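PDB 3MSO: steroid delta-isomerase from Pseudomonas aeruginosa, which probably binds a small hydrophobic molecule in an NTF2-like cone-shaped fold and may isomerise a steroid-like ketone, though its substrate is unestablished. Local coordinates for residues P6-A11 and D79-V84; A38-P43 and V111-M116; L59-T64 and E128-R133; F69-Q74 and L85-R90. All blocks are in the same frame, centred on the assembly; numbering follows the deposited sequence.

Contact 1. Residues P6-A11 and D79-V84; sequences PLEANA and DGRSVV
The turn of the beta hairpin formed by strands 69-77 and 82-91 meets the start of the first helix of the NTF2-like fold here, with Glu8, the N-cap residue of helix 9-23, lying against Gly80 and Arg81. Glu8 N donates to Gly80 O at 2.9 Å, an almost straight bond (176°) that joins the residue before the helix to the turn. Gly80 turns the chain with a positive phi of 60°, a conformation glycine adopts readily, and its bare CA lies against Pro6 O. Asp79 OD1 shapes the same turn by accepting from Arg81 N in an Asx turn, and also bonds Ser77 OG. Leu7 brings CD2 against the Gly80 carbonyl, 3.5 Å from Gly80 O, while its CD1 reaches Val83 CG2 at 4.3 Å.

The Glu8 carboxylate lies over one face of the Arg81 guanidinium, the two planes 69° apart, with Glu8 OE2 3.1 Å from Arg81 NH2. No N-H points at that oxygen, so the attraction is purely electrostatic. Arg81 NH2 has a second acid partner in Asp106; the guanidinium, shared between two carboxylates, probably offsets the charge of both acids and ties the helix start to the turn.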
# COMPACT_ATOMS: atom_id res chain seq x y z
N PRO B 6 8.16 -23.62 26.13
CA PRO B 6 7.26 -23.77 27.30
C PRO B 6 5.79 -23.44 27.03
O PRO B 6 5.22 -22.50 27.62
CB PRO B 6 7.88 -22.79 28.31
CG PRO B 6 8.48 -21.71 27.47
CD PRO B 6 9.01 -22.42 26.25
N LEU B 7 5.16 -24.20 26.12
CA LEU B 7 3.77 -24.03 25.71
C LEU B 7 2.86 -24.98 26.41
O LEU B 7 3.30 -26.05 26.81
CB LEU B 7 3.64 -24.26 24.19
CG LEU B 7 4.18 -23.20 23.27
CD1 LEU B 7 3.94 -23.61 21.83
CD2 LEU B 7 3.52 -21.84 23.53
N GLU B 8 1.56 -24.63 26.50
CA GLU B 8 0.52 -25.49 27.04
C GLU B 8 0.44 -26.72 26.13
O GLU B 8 0.64 -26.61 24.91
CB GLU B 8 -0.82 -24.76 27.06
CG GLU B 8 -0.94 -23.68 28.12
CD GLU B 8 -2.35 -23.16 28.37
OE1 GLU B 8 -3.25 -23.42 27.53
OE2 GLU B 8 -2.56 -22.50 29.41
N ALA B 9 0.19 -27.88 26.71
CA ALA B 9 0.14 -29.15 25.98
C ALA B 9 -0.69 -29.10 24.71
O ALA B 9 -0.19 -29.47 23.64
CB ALA B 9 -0.32 -30.28 26.90
N ASN B 10 -1.91 -28.57 24.80
CA ASN B 10 -2.84 -28.49 23.68
C ASN B 10 -2.35 -27.56 22.59
O ASN B 10 -2.33 -27.96 21.43
CB ASN B 10 -4.24 -28.19 24.15
CG ASN B 10 -4.85 -29.26 25.01
OD1 ASN B 10 -4.60 -30.46 24.86
ND2 ASN B 10 -5.69 -28.86 25.94
N ALA B 11 -1.87 -26.36 22.98
CA ALA B 11 -1.28 -25.35 22.11
C ALA B 11 -0.08 -25.96 21.36
O ALA B 11 -0.02 -25.86 20.13
CB ALA B 11 -0.81 -24.18 22.95
N ASP B 79 2.46 -17.32 29.39
CA ASP B 79 1.24 -18.07 29.66
C ASP B 79 1.10 -19.37 28.82
O ASP B 79 0.10 -20.09 28.96
CB ASP B 79 0.01 -17.15 29.51
CG ASP B 79 -0.42 -16.77 28.11
OD1 ASP B 79 0.35 -17.01 27.17
OD2 ASP B 79 -1.52 -16.21 27.96
N GLY B 80 2.08 -19.63 27.94
CA GLY B 80 2.13 -20.81 27.07
C GLY B 80 0.96 -20.94 26.11
O GLY B 80 0.68 -22.04 25.62
N ARG B 81 0.31 -19.81 25.81
CA ARG B 81 -0.87 -19.68 24.95
C ARG B 81 -0.62 -18.91 23.67
O ARG B 81 -1.48 -18.93 22.78
CB ARG B 81 -2.01 -19.01 25.72
CG ARG B 81 -2.51 -19.81 26.89
CD ARG B 81 -3.47 -18.97 27.69
NE ARG B 81 -3.97 -19.71 28.85
CZ ARG B 81 -4.92 -20.63 28.79
NH1 ARG B 81 -5.48 -20.95 27.63
NH2 ARG B 81 -5.31 -21.26 29.89
N SER B 82 0.53 -18.22 23.59
CA SER B 82 0.90 -17.47 22.40
C SER B 82 2.30 -17.83 21.94
O SER B 82 3.22 -18.04 22.75
CB SER B 82 0.75 -15.97 22.60
OG SER B 82 -0.60 -15.58 22.39
N VAL B 83 2.45 -17.89 20.62
CA VAL B 83 3.69 -18.22 19.93
C VAL B 83 3.96 -17.21 18.82
O VAL B 83 3.03 -16.68 18.21
CB VAL B 83 3.62 -19.69 19.43
CG1 VAL B 83 2.83 -19.84 18.13
CG2 VAL B 83 5.01 -20.30 19.29
N VAL B 84 5.24 -16.93 18.58
CA VAL B 84 5.69 -16.14 17.44
C VAL B 84 6.63 -17.04 16.64
O VAL B 84 7.62 -17.56 17.20
CB VAL B 84 6.32 -14.76 17.79
CG1 VAL B 84 7.19 -14.24 16.65
CG2 VAL B 84 5.24 -13.75 18.14

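Contact 2. Residues A38-P43 and V111-M116; sequences AVFRSP and VDFEVM
Val39 and Arg41 pair with strand 111-116 through four backbone hydrogen bonds in a parallel register. Val39 N donates to Val111 O and Arg41 N to Phe113 O, while Phe113 N and Val115 N donate back to Val39 O and Arg41 O, the last at 3.0 Å. CA-H...O contacts fill in between them, such as Phe40 CA to Phe113 O at 3.3 Å. Beyond the strand proper, Pro43 has no N-H to offer and instead lays its ring alongside Val115, with Pro43 CD 3.9 Å from Val115 CB.

The charged contact lies on the face that carries Val39, Arg41, Asp112 and Glu114. Arg41 NE donates to the syn lone pair of Asp112 OD2 at 2.8 Å, the guanidinium and carboxylate nearly coplanar (23°), and Arg41 NH2 adds a weak bond to the same oxygen. The Arg41 chain, extended from CG to NE, crosses the Asp112 side chain at about a right angle and brings its guanidinium back beside Val39, whose CG1 lies against one face, toward its rim. Glu114 turns its carboxylate to Arg118 and Lys97 of the second subunit.

The other face is apolar. The Phe40 ring, its CG anti to the backbone N (chi1 179°), leans across the neighbouring strand so that CE1 meets Val115 CG2 at 3.6 Å and Phe113 CD1 at 4.0 Å.

Helix 52-65 packs on this face, with Val55, Ile58 and Leu59 against Phe40, while Trp18 of helix 9-23 meets Phe113 edge-to-face. Strand 94-104 flanks strand 110-118, where Val111 and Asp112 both face Arg103 in a classic beta bulge, and helix 120-138 covers Pro43.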
# COMPACT_ATOMS: atom_id res chain seq x y z
N ALA B 38 -12.38 -17.98 14.85
CA ALA B 38 -10.99 -17.56 14.72
C ALA B 38 -10.87 -16.28 13.88
O ALA B 38 -11.65 -16.06 12.96
CB ALA B 38 -10.13 -18.67 14.12
N VAL B 39 -9.92 -15.43 14.25
CA VAL B 39 -9.65 -14.14 13.62
C VAL B 39 -8.27 -14.11 12.95
O VAL B 39 -7.29 -14.60 13.52
CB VAL B 39 -9.85 -13.04 14.68
CG1 VAL B 39 -8.93 -11.85 14.46
CG2 VAL B 39 -11.31 -12.62 14.76
N PHE B 40 -8.22 -13.55 11.72
CA PHE B 40 -6.97 -13.37 10.99
C PHE B 40 -6.70 -11.88 10.83
O PHE B 40 -7.53 -11.15 10.29
CB PHE B 40 -6.97 -14.10 9.64
CG PHE B 40 -5.69 -13.90 8.85
CD1 PHE B 40 -4.56 -14.67 9.12
CD2 PHE B 40 -5.62 -12.96 7.82
CE1 PHE B 40 -3.39 -14.49 8.39
CE2 PHE B 40 -4.44 -12.77 7.11
CZ PHE B 40 -3.33 -13.54 7.40
N ARG B 41 -5.53 -11.44 11.32
CA ARG B 41 -5.07 -10.04 11.23
C ARG B 41 -3.99 -9.94 10.18
O ARG B 41 -2.86 -10.39 10.37
CB ARG B 41 -4.64 -9.50 12.60
CG ARG B 41 -5.76 -9.61 13.61
CD ARG B 41 -5.44 -9.05 14.97
NE ARG B 41 -6.48 -9.45 15.92
CZ ARG B 41 -7.66 -8.84 16.05
NH1 ARG B 41 -7.96 -7.78 15.30
NH2 ARG B 41 -8.55 -9.29 16.92
N SER B 42 -4.40 -9.43 9.01
CA SER B 42 -3.58 -9.29 7.82
C SER B 42 -2.41 -8.30 7.99
O SER B 42 -2.59 -7.24 8.58
CB SER B 42 -4.45 -8.86 6.63
OG SER B 42 -3.73 -8.88 5.41
N PRO B 43 -1.23 -8.59 7.40
CA PRO B 43 -0.16 -7.58 7.43
C PRO B 43 -0.50 -6.36 6.58
O PRO B 43 0.13 -5.32 6.72
CB PRO B 43 1.04 -8.34 6.84
CG PRO B 43 0.44 -9.39 5.97
CD PRO B 43 -0.82 -9.80 6.64
N VAL B 111 -7.21 -19.10 17.90
CA VAL B 111 -8.22 -18.05 18.07
C VAL B 111 -7.83 -16.74 17.35
O VAL B 111 -8.70 -16.03 16.85
CB VAL B 111 -8.67 -17.82 19.53
CG1 VAL B 111 -9.27 -19.09 20.12
CG2 VAL B 111 -7.52 -17.30 20.42
N ASP B 112 -6.54 -16.43 17.32
CA ASP B 112 -6.03 -15.22 16.68
C ASP B 112 -4.73 -15.56 15.90
O ASP B 112 -3.81 -16.16 16.44
CB ASP B 112 -5.80 -14.12 17.73
CG ASP B 112 -5.64 -12.72 17.17
OD1 ASP B 112 -4.49 -12.34 16.84
OD2 ASP B 112 -6.64 -11.98 17.13
N PHE B 113 -4.70 -15.19 14.62
CA PHE B 113 -3.55 -15.42 13.78
C PHE B 113 -3.22 -14.09 13.14
O PHE B 113 -3.94 -13.62 12.26
CB PHE B 113 -3.86 -16.47 12.71
CG PHE B 113 -2.65 -17.16 12.13
CD1 PHE B 113 -1.68 -16.44 11.43
CD2 PHE B 113 -2.52 -18.54 12.20
CE1 PHE B 113 -0.58 -17.08 10.86
CE2 PHE B 113 -1.42 -19.18 11.63
CZ PHE B 113 -0.46 -18.45 10.95
N GLU B 114 -2.12 -13.47 13.62
CA GLU B 114 -1.65 -12.17 13.18
C GLU B 114 -0.32 -12.29 12.45
O GLU B 114 0.63 -12.86 12.97
CB GLU B 114 -1.53 -11.27 14.40
CG GLU B 114 -1.22 -9.83 14.12
CD GLU B 114 -1.28 -8.94 15.36
OE1 GLU B 114 -1.56 -9.46 16.46
OE2 GLU B 114 -1.03 -7.73 15.21
N VAL B 115 -0.28 -11.77 11.22
CA VAL B 115 0.93 -11.81 10.38
C VAL B 115 1.49 -10.39 10.20
O VAL B 115 0.73 -9.45 10.05
CB VAL B 115 0.65 -12.51 9.01
CG1 VAL B 115 1.90 -12.54 8.13
CG2 VAL B 115 0.10 -13.92 9.21
N MSE B 116 2.83 -10.25 10.26
CA MSE B 116 3.57 -9.00 9.97
C MSE B 116 4.71 -9.37 9.01
O MSE B 116 5.30 -10.45 9.12
CB MSE B 116 4.15 -8.33 11.21
CG MSE B 116 3.14 -8.06 12.29
SE MSE B 116 3.87 -6.91 13.65
CE MSE B 116 2.48 -7.20 14.98

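Contact 3. Residues L59-T64 and E128-R133; sequences LNTVLT and EEMGRR
Met130, a selenomethionine in the crystal, fills the close part of this helix crossing; it is modelled in two conformers, and the contacts given are those of one, so this packing is less certain. In that conformer the chain is bent at chi2 and chi3 (-59° and -63°), which folds the selenium and terminal methyl back against residues 59-64 of helix 52-65. Met130 SE lies 3.4 Å from Val62 CG2 and 3.6 Å from Thr61 CG2, and Met130 CE touches the same two methyls. A long, flexible and weakly polar chain suits a place where two helices are still 9.6 Å apart at the axes. Thr61 presents its methyl to this apolar patch, with CG2 anti to the backbone N, and keeps its hydroxyl on Met57 O of its own helix; the same methyl also rests on Arg133 CB at 3.8 Å.

The segments cross at 114°, joining helix 52-65 to the C-terminal helix 120-138, which in this protein follows the last strand of the NTF2-like sheet. Ile58 and Val65 add to the apolar surroundings of Met130.

Toward solvent the packing gives way to polar contacts around Thr64, the exposed member of the contact. The Arg133 and Thr64 side chains run antiparallel alongside each other, and Arg133 NH2 donates to Thr64 O at 2.9 Å from above the carbonyl plane. Arg133 NH1 makes a salt bridge with Glu129 OE2 at 2.7 Å, one turn back on its own helix, in the guanidinium plane, so two different nitrogens of the guanidinium are bonded. Thr64 OG1 donates to Thr61 O and also bonds Tyr137 OH.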
# COMPACT_ATOMS: atom_id res chain seq x y z
N LEU B 59 -5.22 -18.24 4.81
CA LEU B 59 -4.00 -18.96 5.18
C LEU B 59 -3.57 -19.95 4.10
O LEU B 59 -2.37 -20.15 3.94
CB LEU B 59 -4.08 -19.62 6.56
CG LEU B 59 -4.12 -18.67 7.75
CD1 LEU B 59 -4.54 -19.41 9.02
CD2 LEU B 59 -2.78 -18.00 7.97
N ASN B 60 -4.52 -20.49 3.32
CA ASN B 60 -4.21 -21.37 2.20
C ASN B 60 -3.68 -20.57 1.03
O ASN B 60 -2.80 -21.04 0.32
CB ASN B 60 -5.44 -22.15 1.76
CG ASN B 60 -5.48 -23.54 2.32
OD1 ASN B 60 -6.08 -23.77 3.38
ND2 ASN B 60 -4.82 -24.50 1.65
N THR B 61 -4.23 -19.36 0.82
CA THR B 61 -3.84 -18.46 -0.26
C THR B 61 -2.43 -17.94 -0.04
O THR B 61 -1.61 -18.01 -0.96
CB THR B 61 -4.88 -17.34 -0.41
OG1 THR B 61 -6.17 -17.93 -0.56
CG2 THR B 61 -4.59 -16.45 -1.61
N VAL B 62 -2.15 -17.46 1.19
CA VAL B 62 -0.84 -16.94 1.61
C VAL B 62 0.25 -18.01 1.36
O VAL B 62 1.34 -17.68 0.89
CB VAL B 62 -0.93 -16.41 3.08
CG1 VAL B 62 0.43 -16.26 3.74
CG2 VAL B 62 -1.72 -15.10 3.15
N LEU B 63 -0.14 -19.29 1.48
CA LEU B 63 0.69 -20.47 1.24
C LEU B 63 1.08 -20.62 -0.22
O LEU B 63 2.16 -21.13 -0.51
CB LEU B 63 -0.05 -21.73 1.75
CG LEU B 63 0.62 -23.09 1.61
CD1 LEU B 63 1.73 -23.27 2.65
CD2 LEU B 63 -0.41 -24.21 1.72
N THR B 64 0.22 -20.17 -1.15
CA THR B 64 0.49 -20.28 -2.59
C THR B 64 1.33 -19.11 -3.11
O THR B 64 1.82 -19.15 -4.24
CB THR B 64 -0.83 -20.45 -3.39
OG1 THR B 64 -1.64 -19.28 -3.24
CG2 THR B 64 -1.63 -21.70 -2.98
N GLU B 128 0.04 -7.43 -3.37
CA GLU B 128 -0.20 -7.47 -4.81
C GLU B 128 -0.59 -8.89 -5.25
O GLU B 128 -1.63 -9.06 -5.90
CB GLU B 128 1.07 -7.03 -5.56
CG GLU B 128 0.95 -5.82 -6.46
CD GLU B 128 1.28 -6.12 -7.92
OE1 GLU B 128 0.63 -7.00 -8.52
OE2 GLU B 128 2.14 -5.40 -8.47
N GLU B 129 0.22 -9.88 -4.86
CA GLU B 129 0.06 -11.29 -5.22
C GLU B 129 -1.14 -11.95 -4.56
O GLU B 129 -1.78 -12.77 -5.20
CB GLU B 129 1.35 -12.05 -4.91
CG GLU B 129 1.69 -13.12 -5.93
CD GLU B 129 1.81 -12.67 -7.38
OE1 GLU B 129 2.59 -11.72 -7.64
OE2 GLU B 129 1.13 -13.26 -8.24
N MSE B 130 -1.44 -11.57 -3.29
CA MSE B 130 -2.59 -12.07 -2.54
C MSE B 130 -3.87 -11.73 -3.29
O MSE B 130 -4.72 -12.59 -3.48
CB MSE B 130 -2.60 -11.44 -1.14
CG MSE B 130 -1.77 -12.22 -0.14
SE MSE B 130 -2.40 -14.06 0.02
CE MSE B 130 -4.21 -13.68 0.72
N GLY B 131 -3.97 -10.48 -3.75
CA GLY B 131 -5.11 -9.94 -4.51
C GLY B 131 -5.26 -10.57 -5.88
O GLY B 131 -6.37 -10.88 -6.31
N ARG B 132 -4.12 -10.76 -6.56
CA ARG B 132 -4.01 -11.38 -7.88
C ARG B 132 -4.52 -12.84 -7.77
O ARG B 132 -5.31 -13.25 -8.61
CB ARG B 132 -2.54 -11.30 -8.37
CG ARG B 132 -2.32 -11.59 -9.85
CD ARG B 132 -1.57 -10.48 -10.62
NE ARG B 132 -2.00 -10.37 -12.02
N ARG B 133 -4.13 -13.59 -6.69
CA ARG B 133 -4.58 -14.98 -6.46
C ARG B 133 -6.05 -15.04 -6.17
O ARG B 133 -6.74 -15.89 -6.73
CB ARG B 133 -3.87 -15.68 -5.30
CG ARG B 133 -2.41 -15.97 -5.47
CD ARG B 133 -2.05 -17.14 -6.38
NE ARG B 133 -0.65 -17.50 -6.17
CZ ARG B 133 0.38 -16.72 -6.50
NH1 ARG B 133 0.18 -15.55 -7.09
NH2 ARG B 133 1.62 -17.11 -6.24

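Contact 4. Residues F69-Q74 and L85-R90; sequences FAYHRQ and LEFSAR
Arg73 and Glu86 form the main ionic contact of this antiparallel pair. The arginine grips the carboxylate side-on, with Arg73 NE 3.0 Å from Glu86 OE1 and Arg73 NH2 2.9 Å from Glu86 OE2, both bonds close to straight at 171°. The oxygens lie in the guanidinium plane, yet the nitrogens stand above the carboxylate plane because the two groups are turned 44° apart. Arg73 N also donates to Glu86 OE1, on its anti lone pair, so one oxygen takes two bonds from a single residue. Beside them, His72 NE2 and Ser88 OG share a hydrogen bond of 2.6 Å, met at the edge of the imidazole.

Tyr71, Leu85, Phe87 and Gln74 share the other face. Phe69 stacks offset on Phe87, centroids 4.7 Å apart and planes at 29°, and Phe69 CE1 also sits over the centre of the Tyr71 ring. Leu85 CB meets Tyr71 CE1 at 3.5 Å. The tyrosine hydroxyl continues inward to Asp100 and Trp18.

These side chains are set by the hairpin of strands 69-77 and 82-91. Ala70 and Ser88 form a hydrogen-bonded pair, and His72 N donates to Glu86 O at 2.7 Å. The register then slips by one residue, a beta bulge that brings Arg73 N onto the Glu86 carboxylate while Arg73 O still receives Glu86 N.

Lys97 gives Glu86 OE2 a further salt bridge, and Arg73 NH1 bonds Ser82 of the second subunit. With cationic partners and a backbone N-H around it, the Glu86 carboxylate should be stabilised as an anion, which in turn would offset the positive charge of Arg73 near Arg103 of the second subunit.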
# COMPACT_ATOMS: atom_id res chain seq x y z
N PHE B 69 9.89 -20.32 1.65
CA PHE B 69 9.39 -20.12 3.00
C PHE B 69 10.19 -21.00 3.96
O PHE B 69 10.33 -22.20 3.72
CB PHE B 69 7.91 -20.44 3.11
CG PHE B 69 7.30 -20.09 4.46
CD1 PHE B 69 7.36 -20.98 5.53
CD2 PHE B 69 6.66 -18.87 4.66
CE1 PHE B 69 6.81 -20.65 6.77
CE2 PHE B 69 6.09 -18.56 5.89
CZ PHE B 69 6.18 -19.44 6.94
N ALA B 70 10.69 -20.39 5.04
CA ALA B 70 11.49 -21.09 6.04
C ALA B 70 11.23 -20.48 7.40
O ALA B 70 11.19 -19.28 7.54
CB ALA B 70 12.97 -20.97 5.68
N TYR B 71 11.05 -21.32 8.41
CA TYR B 71 10.86 -20.87 9.79
C TYR B 71 12.23 -20.73 10.46
O TYR B 71 13.16 -21.45 10.11
CB TYR B 71 9.98 -21.84 10.59
CG TYR B 71 8.49 -21.61 10.40
CD1 TYR B 71 7.93 -20.33 10.55
CD2 TYR B 71 7.64 -22.67 10.12
CE1 TYR B 71 6.56 -20.13 10.43
CE2 TYR B 71 6.26 -22.47 10.01
CZ TYR B 71 5.73 -21.21 10.17
OH TYR B 71 4.38 -21.01 10.04
N HIS B 72 12.36 -19.76 11.35
CA HIS B 72 13.61 -19.52 12.06
C HIS B 72 13.38 -19.58 13.57
O HIS B 72 13.10 -20.68 14.06
CB HIS B 72 14.29 -18.25 11.55
CG HIS B 72 14.62 -18.37 10.09
ND1 HIS B 72 15.57 -19.26 9.64
CD2 HIS B 72 14.05 -17.76 9.03
CE1 HIS B 72 15.58 -19.14 8.33
NE2 HIS B 72 14.68 -18.25 7.92
N ARG B 73 13.41 -18.46 14.28
CA ARG B 73 13.16 -18.43 15.72
C ARG B 73 11.71 -18.67 16.06
O ARG B 73 10.80 -18.25 15.33
CB ARG B 73 13.59 -17.08 16.35
CG ARG B 73 15.10 -16.91 16.49
CD ARG B 73 15.45 -15.53 16.96
NE ARG B 73 15.21 -14.52 15.92
CZ ARG B 73 15.55 -13.25 16.04
NH1 ARG B 73 16.15 -12.81 17.14
NH2 ARG B 73 15.31 -12.40 15.06
N GLN B 74 11.49 -19.34 17.18
CA GLN B 74 10.17 -19.63 17.72
C GLN B 74 10.20 -19.18 19.17
O GLN B 74 11.06 -19.60 19.94
CB GLN B 74 9.82 -21.12 17.59
CG GLN B 74 9.80 -21.55 16.13
CD GLN B 74 9.25 -22.90 15.88
OE1 GLN B 74 8.50 -23.45 16.69
NE2 GLN B 74 9.59 -23.45 14.73
N LEU B 85 6.27 -17.28 15.38
CA LEU B 85 7.07 -18.08 14.45
C LEU B 85 7.67 -17.14 13.42
O LEU B 85 6.94 -16.61 12.57
CB LEU B 85 6.23 -19.19 13.76
CG LEU B 85 5.32 -20.03 14.65
CD1 LEU B 85 4.40 -20.89 13.83
CD2 LEU B 85 6.13 -20.84 15.68
N GLU B 86 8.97 -16.86 13.57
CA GLU B 86 9.74 -15.99 12.68
C GLU B 86 10.01 -16.75 11.39
O GLU B 86 10.40 -17.93 11.45
CB GLU B 86 11.08 -15.59 13.35
CG GLU B 86 12.03 -14.85 12.42
CD GLU B 86 13.45 -14.70 12.93
OE1 GLU B 86 14.02 -15.68 13.46
OE2 GLU B 86 14.01 -13.60 12.74
N PHE B 87 9.82 -16.09 10.23
CA PHE B 87 10.10 -16.71 8.94
C PHE B 87 10.78 -15.78 7.96
O PHE B 87 10.69 -14.55 8.06
CB PHE B 87 8.81 -17.32 8.31
CG PHE B 87 7.72 -16.33 7.91
CD1 PHE B 87 7.78 -15.66 6.69
CD2 PHE B 87 6.63 -16.10 8.75
CE1 PHE B 87 6.78 -14.76 6.33
CE2 PHE B 87 5.63 -15.19 8.38
CZ PHE B 87 5.72 -14.51 7.18
N SER B 88 11.41 -16.40 6.95
CA SER B 88 11.98 -15.77 5.77
C SER B 88 11.20 -16.36 4.61
O SER B 88 10.70 -17.47 4.71
CB SER B 88 13.46 -16.10 5.63
OG SER B 88 13.67 -17.50 5.66
N ALA B 89 11.04 -15.59 3.53
CA ALA B 89 10.31 -15.99 2.32
C ALA B 89 10.69 -15.02 1.19
O ALA B 89 11.46 -14.08 1.42
CB ALA B 89 8.79 -15.96 2.57
N ARG B 90 10.18 -15.27 -0.02
CA ARG B 90 10.35 -14.38 -1.16
C ARG B 90 9.10 -14.34 -2.03
O ARG B 90 8.33 -15.29 -2.04
CB ARG B 90 11.68 -14.57 -1.95
CG ARG B 90 11.84 -15.89 -2.69
CD ARG B 90 12.82 -15.77 -3.86
NE ARG B 90 12.47 -16.67 -4.96

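From the N terminus, residues 6-11 at the start of helix 9-23 reach forward to the hairpin turn at 79-84, closing the loop of contact 1. Strand 38-41 then opens contact 2, which closes on strand 110-118, and helix 52-65 opens contact 3, which closes on helix 120-138. Contacts 1, 2 and 3 cross one another along the chain. Contact 4 is the short hairpin loop: it crosses contact 1, sharing strand 82-91, and nests inside both contact 2 and contact 3. Contacts 1, 2 and 4 all reach the one sheet and touch the second subunit, while Leu59 of contact 3's segment packs on Phe40 and Phe113, tying its helix to contact 2.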